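Local atomic coordinates of putative beta-glucosidase (Bifidobacterium adolescentis, PDB entry 5WAB), a protein that hydrolyses beta-glucosidic bonds as a family 3 glycoside hydrolase, and probably also cleaves terminal alpha-L-arabinopyranosides from ginsenosides. Residues N159-N170 with W511-Y520. Numbering follows the deposited sequence.
Sequences NQETDRLRVSAN and WPGEEGHVDY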
loop_
_atom_site.group_PDB
_atom_site.type_symbol
_atom_site.label_atom_id
_atom_site.label_comp_id
_atom_site.label_asym_id
_atom_site.label_seq_id
_atom_site.Cartn_x
_atom_site.Cartn_y
_atom_site.Cartn_z
ATOM N N ASN A 159 5.300 8.456 -7.230
ATOM C CA ASN A 159 5.385 8.696 -5.791
ATOM C C ASN A 159 5.000 10.117 -5.391
ATOM O O ASN A 159 5.181 10.492 -4.228
ATOM C CB ASN A 159 6.796 8.373 -5.304
ATOM C CG ASN A 159 7.332 7.082 -5.901
ATOM O OD1 ASN A 159 8.218 7.100 -6.761
ATOM N ND2 ASN A 159 6.796 5.951 -5.444
ATOM N N GLN A 160 4.507 10.927 -6.328
ATOM C CA GLN A 160 4.068 12.282 -6.025
ATOM C C GLN A 160 3.025 12.712 -7.045
ATOM O O GLN A 160 2.953 12.176 -8.153
ATOM C CB GLN A 160 5.241 13.262 -6.004
ATOM C CG GLN A 160 5.814 13.572 -7.359
ATOM C CD GLN A 160 7.089 14.353 -7.245
ATOM O OE1 GLN A 160 7.941 14.035 -6.420
ATOM N NE2 GLN A 160 7.230 15.396 -8.054
ATOM N N GLU A 161 2.195 13.672 -6.644
ATOM C CA GLU A 161 1.197 14.253 -7.536
ATOM C C GLU A 161 1.707 15.493 -8.249
ATOM O O GLU A 161 1.230 15.813 -9.344
ATOM C CB GLU A 161 -0.065 14.624 -6.748
ATOM C CG GLU A 161 -0.885 13.448 -6.259
ATOM C CD GLU A 161 -1.412 12.605 -7.399
ATOM O OE1 GLU A 161 -2.460 12.974 -7.972
ATOM O OE2 GLU A 161 -0.774 11.578 -7.722
ATOM N N THR A 162 2.660 16.196 -7.641
ATOM C CA THR A 162 3.165 17.446 -8.189
ATOM C C THR A 162 3.825 17.218 -9.542
ATOM O O THR A 162 4.849 16.534 -9.634
ATOM C CB THR A 162 4.148 18.070 -7.198
ATOM O OG1 THR A 162 3.465 18.336 -5.967
ATOM C CG2 THR A 162 4.718 19.361 -7.743
ATOM N N ASP A 163 3.242 17.816 -10.584
ATOM C CA ASP A 163 3.746 17.729 -11.956
ATOM C C ASP A 163 3.811 16.283 -12.445
ATOM O O ASP A 163 4.693 15.924 -13.226
ATOM C CB ASP A 163 5.123 18.393 -12.072
ATOM C CG ASP A 163 5.463 18.799 -13.492
ATOM O OD1 ASP A 163 4.529 18.925 -14.317
ATOM O OD2 ASP A 163 6.666 18.974 -13.784
ATOM N N ARG A 164 2.866 15.447 -12.003
ATOM C CA ARG A 164 2.926 14.016 -12.298
ATOM C C ARG A 164 2.839 13.701 -13.787
ATOM O O ARG A 164 3.322 12.644 -14.211
ATOM C CB ARG A 164 1.810 13.278 -11.558
ATOM C CG ARG A 164 0.438 13.447 -12.183
ATOM C CD ARG A 164 -0.642 12.919 -11.266
ATOM N NE ARG A 164 -1.980 13.230 -11.758
ATOM C CZ ARG A 164 -3.066 12.521 -11.466
ATOM N NH1 ARG A 164 -2.976 11.453 -10.683
ATOM N NH2 ARG A 164 -4.243 12.879 -11.963
ATOM N N LEU A 165 2.259 14.591 -14.593
ATOM C CA LEU A 165 2.099 14.315 -16.016
ATOM C C LEU A 165 3.382 14.529 -16.798
ATOM O O LEU A 165 3.494 14.031 -17.921
ATOM C CB LEU A 165 1.006 15.207 -16.615
ATOM C CG LEU A 165 -0.403 15.091 -16.036
ATOM C CD1 LEU A 165 -1.329 16.166 -16.602
ATOM C CD2 LEU A 165 -0.948 13.721 -16.338
ATOM N N ARG A 166 4.346 15.253 -16.233
ATOM C CA ARG A 166 5.542 15.628 -16.973
ATOM C C ARG A 166 6.833 15.238 -16.265
ATOM O O ARG A 166 7.839 14.978 -16.932
ATOM C CB ARG A 166 5.529 17.135 -17.242
ATOM C CG ARG A 166 4.429 17.580 -18.197
ATOM C CD ARG A 166 4.474 19.081 -18.429
ATOM N NE ARG A 166 4.373 19.812 -17.168
ATOM C CZ ARG A 166 4.381 21.136 -17.065
ATOM N NH1 ARG A 166 4.489 21.884 -18.154
ATOM N NH2 ARG A 166 4.274 21.710 -15.872
ATOM N N VAL A 167 6.825 15.190 -14.928
ATOM C CA VAL A 167 8.083 15.097 -14.191
ATOM C C VAL A 167 8.795 13.789 -14.514
ATOM O O VAL A 167 8.168 12.747 -14.753
ATOM C CB VAL A 167 7.857 15.249 -12.674
ATOM C CG1 VAL A 167 7.202 14.017 -12.078
ATOM C CG2 VAL A 167 9.163 15.521 -11.973
ATOM N N SER A 168 10.120 13.849 -14.551
ATOM C CA SER A 168 10.948 12.668 -14.717
ATOM C C SER A 168 11.503 12.274 -13.356
ATOM O O SER A 168 12.293 13.016 -12.763
ATOM C CB SER A 168 12.081 12.941 -15.704
ATOM O OG SER A 168 13.044 11.901 -15.685
ATOM N N ALA A 169 11.099 11.110 -12.866
ATOM C CA ALA A 169 11.706 10.569 -11.661
ATOM C C ALA A 169 13.049 9.989 -12.071
ATOM O O ALA A 169 13.105 8.969 -12.762
ATOM C CB ALA A 169 10.807 9.516 -11.018
ATOM N N ASN A 170 14.128 10.659 -11.672
ATOM C CA ASN A 170 15.486 10.234 -11.988
ATOM C C ASN A 170 15.996 9.374 -10.838
ATOM O O ASN A 170 16.287 9.880 -9.747
ATOM C CB ASN A 170 16.383 11.444 -12.244
ATOM C CG ASN A 170 15.932 12.253 -13.448
ATOM O OD1 ASN A 170 15.373 11.703 -14.397
ATOM N ND2 ASN A 170 16.164 13.563 -13.413
ATOM N N TRP A 511 12.285 17.089 -3.094
ATOM C CA TRP A 511 10.838 16.974 -3.092
ATOM C C TRP A 511 10.215 18.361 -3.201
ATOM O O TRP A 511 10.541 19.234 -2.383
ATOM C CB TRP A 511 10.353 16.274 -1.821
ATOM C CG TRP A 511 8.873 16.180 -1.703
ATOM C CD1 TRP A 511 8.033 17.132 -1.208
ATOM C CD2 TRP A 511 8.047 15.067 -2.073
ATOM N NE1 TRP A 511 6.735 16.688 -1.250
ATOM C CE2 TRP A 511 6.714 15.424 -1.778
ATOM C CE3 TRP A 511 8.302 13.805 -2.627
ATOM C CZ2 TRP A 511 5.639 14.567 -2.018
ATOM C CZ3 TRP A 511 7.229 12.953 -2.864
ATOM C CH2 TRP A 511 5.916 13.339 -2.556
ATOM N N PRO A 512 9.330 18.602 -4.186
ATOM C CA PRO A 512 8.859 17.666 -5.213
ATOM C C PRO A 512 9.628 17.743 -6.526
ATOM O O PRO A 512 9.133 17.261 -7.549
ATOM C CB PRO A 512 7.422 18.117 -5.438
ATOM C CG PRO A 512 7.515 19.603 -5.285
ATOM C CD PRO A 512 8.567 19.864 -4.226
ATOM N N GLY A 513 10.806 18.348 -6.505
ATOM C CA GLY A 513 11.587 18.520 -7.711
ATOM C C GLY A 513 11.362 19.877 -8.343
ATOM O O GLY A 513 10.665 20.747 -7.811
ATOM N N GLU A 514 11.958 20.043 -9.523
ATOM C CA GLU A 514 11.967 21.326 -10.206
ATOM C C GLU A 514 12.239 21.111 -11.686
ATOM O O GLU A 514 12.921 20.159 -12.069
ATOM C CB GLU A 514 13.032 22.249 -9.615
ATOM C CG GLU A 514 14.432 21.760 -9.908
ATOM C CD GLU A 514 15.458 22.387 -9.014
ATOM O OE1 GLU A 514 15.138 22.619 -7.830
ATOM O OE2 GLU A 514 16.582 22.640 -9.493
ATOM N N GLU A 515 11.700 22.010 -12.509
ATOM C CA GLU A 515 12.022 22.071 -13.935
ATOM C C GLU A 515 11.850 20.709 -14.606
ATOM O O GLU A 515 12.707 20.249 -15.365
ATOM C CB GLU A 515 13.443 22.605 -14.137
ATOM C CG GLU A 515 13.633 24.037 -13.662
ATOM C CD GLU A 515 14.969 24.636 -14.082
ATOM O OE1 GLU A 515 15.995 23.924 -14.042
ATOM O OE2 GLU A 515 14.990 25.828 -14.452
ATOM N N GLY A 516 10.751 20.034 -14.280
ATOM C CA GLY A 516 10.399 18.796 -14.937
ATOM C C GLY A 516 11.108 17.551 -14.448
ATOM O O GLY A 516 10.981 16.503 -15.088
ATOM N N HIS A 517 11.858 17.615 -13.350
ATOM C CA HIS A 517 12.536 16.418 -12.874
ATOM C C HIS A 517 12.659 16.438 -11.360
ATOM O O HIS A 517 12.721 17.499 -10.740
ATOM C CB HIS A 517 13.920 16.262 -13.505
ATOM C CG HIS A 517 14.895 17.327 -13.114
ATOM N ND1 HIS A 517 15.787 17.176 -12.074
ATOM C CD2 HIS A 517 15.138 18.551 -13.642
ATOM C CE1 HIS A 517 16.528 18.265 -11.972
ATOM N NE2 HIS A 517 16.154 19.115 -12.913
ATOM N N VAL A 518 12.695 15.241 -10.778
ATOM C CA VAL A 518 12.929 15.054 -9.350
ATOM C C VAL A 518 13.924 13.904 -9.184
ATOM O O VAL A 518 13.681 12.790 -9.663
ATOM C CB VAL A 518 11.623 14.787 -8.572
ATOM C CG1 VAL A 518 10.800 13.669 -9.213
ATOM C CG2 VAL A 518 11.912 14.500 -7.114
ATOM N N ASP A 519 15.060 14.187 -8.549
ATOM C CA ASP A 519 16.160 13.237 -8.431
ATOM C C ASP A 519 16.046 12.480 -7.112
ATOM O O ASP A 519 16.081 13.086 -6.037
ATOM C CB ASP A 519 17.500 13.964 -8.512
ATOM C CG ASP A 519 17.625 14.808 -9.760
ATOM O OD1 ASP A 519 16.862 14.565 -10.722
ATOM O OD2 ASP A 519 18.489 15.711 -9.785
ATOM N N TYR A 520 15.892 11.160 -7.186
ATOM C CA TYR A 520 15.769 10.348 -5.973
ATOM C C TYR A 520 17.153 10.181 -5.339
ATOM O O TYR A 520 17.735 9.094 -5.287
ATOM C CB TYR A 520 15.130 9.007 -6.294
ATOM C CG TYR A 520 13.642 9.059 -6.577
ATOM C CD1 TYR A 520 13.008 10.245 -6.947
ATOM C CD2 TYR A 520 12.872 7.908 -6.488
ATOM C CE1 TYR A 520 11.642 10.273 -7.207
ATOM C CE2 TYR A 520 11.520 7.926 -6.744
ATOM C CZ TYR A 520 10.909 9.103 -7.105
ATOM O OH TYR A 520 9.560 9.087 -7.357
HETATM O O HOH W 1 8.550 11.500 -5.795
#
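Gln160 reaches across to Pro512, its NE2 donating a nearly straight bond (2.7 Å) to Pro512 O, while the other N-H of that amide meets Thr162 O. Both acceptors lie near the amide plane, which fixes the group's rotation. Gln160 OE1 accepts a hydrogen bond from a water that also donates to Tyr520 OH; glutamine suits the place because its extended chain brings two N-H groups and an acceptor oxygen there together. Gln160 CB packs 3.5 Å from Trp511 CH2. Cutting this side chain back to an alanine is likely to leave Pro512 O and Thr162 O without their amide N-H and open a gap between Pro512 and Val518. Beyond the water, Tyr520 OH donates a very short bond to Asn159 OD1, which lies in the ring plane. With CG anti to the carbonyl carbon (chi1 -63°), Asn170 lies alongside Asp519, and Asn170 ND2 donates to Asp519 OD1 (3.0 Å); His517 ND1 reaches that oxygen from the opposite face. On the sheet side carrying Ala169, Val518 CG1 meets Val167 CG2 (3.7 Å). Four backbone bonds join parallel strands 168-170, of the N-terminal TIM-barrel-clan region, and 517-519, of the C-terminal region, linking both GH3 regions in a small mixed sheet where 202-203 flanks 168-170 across from 517-519.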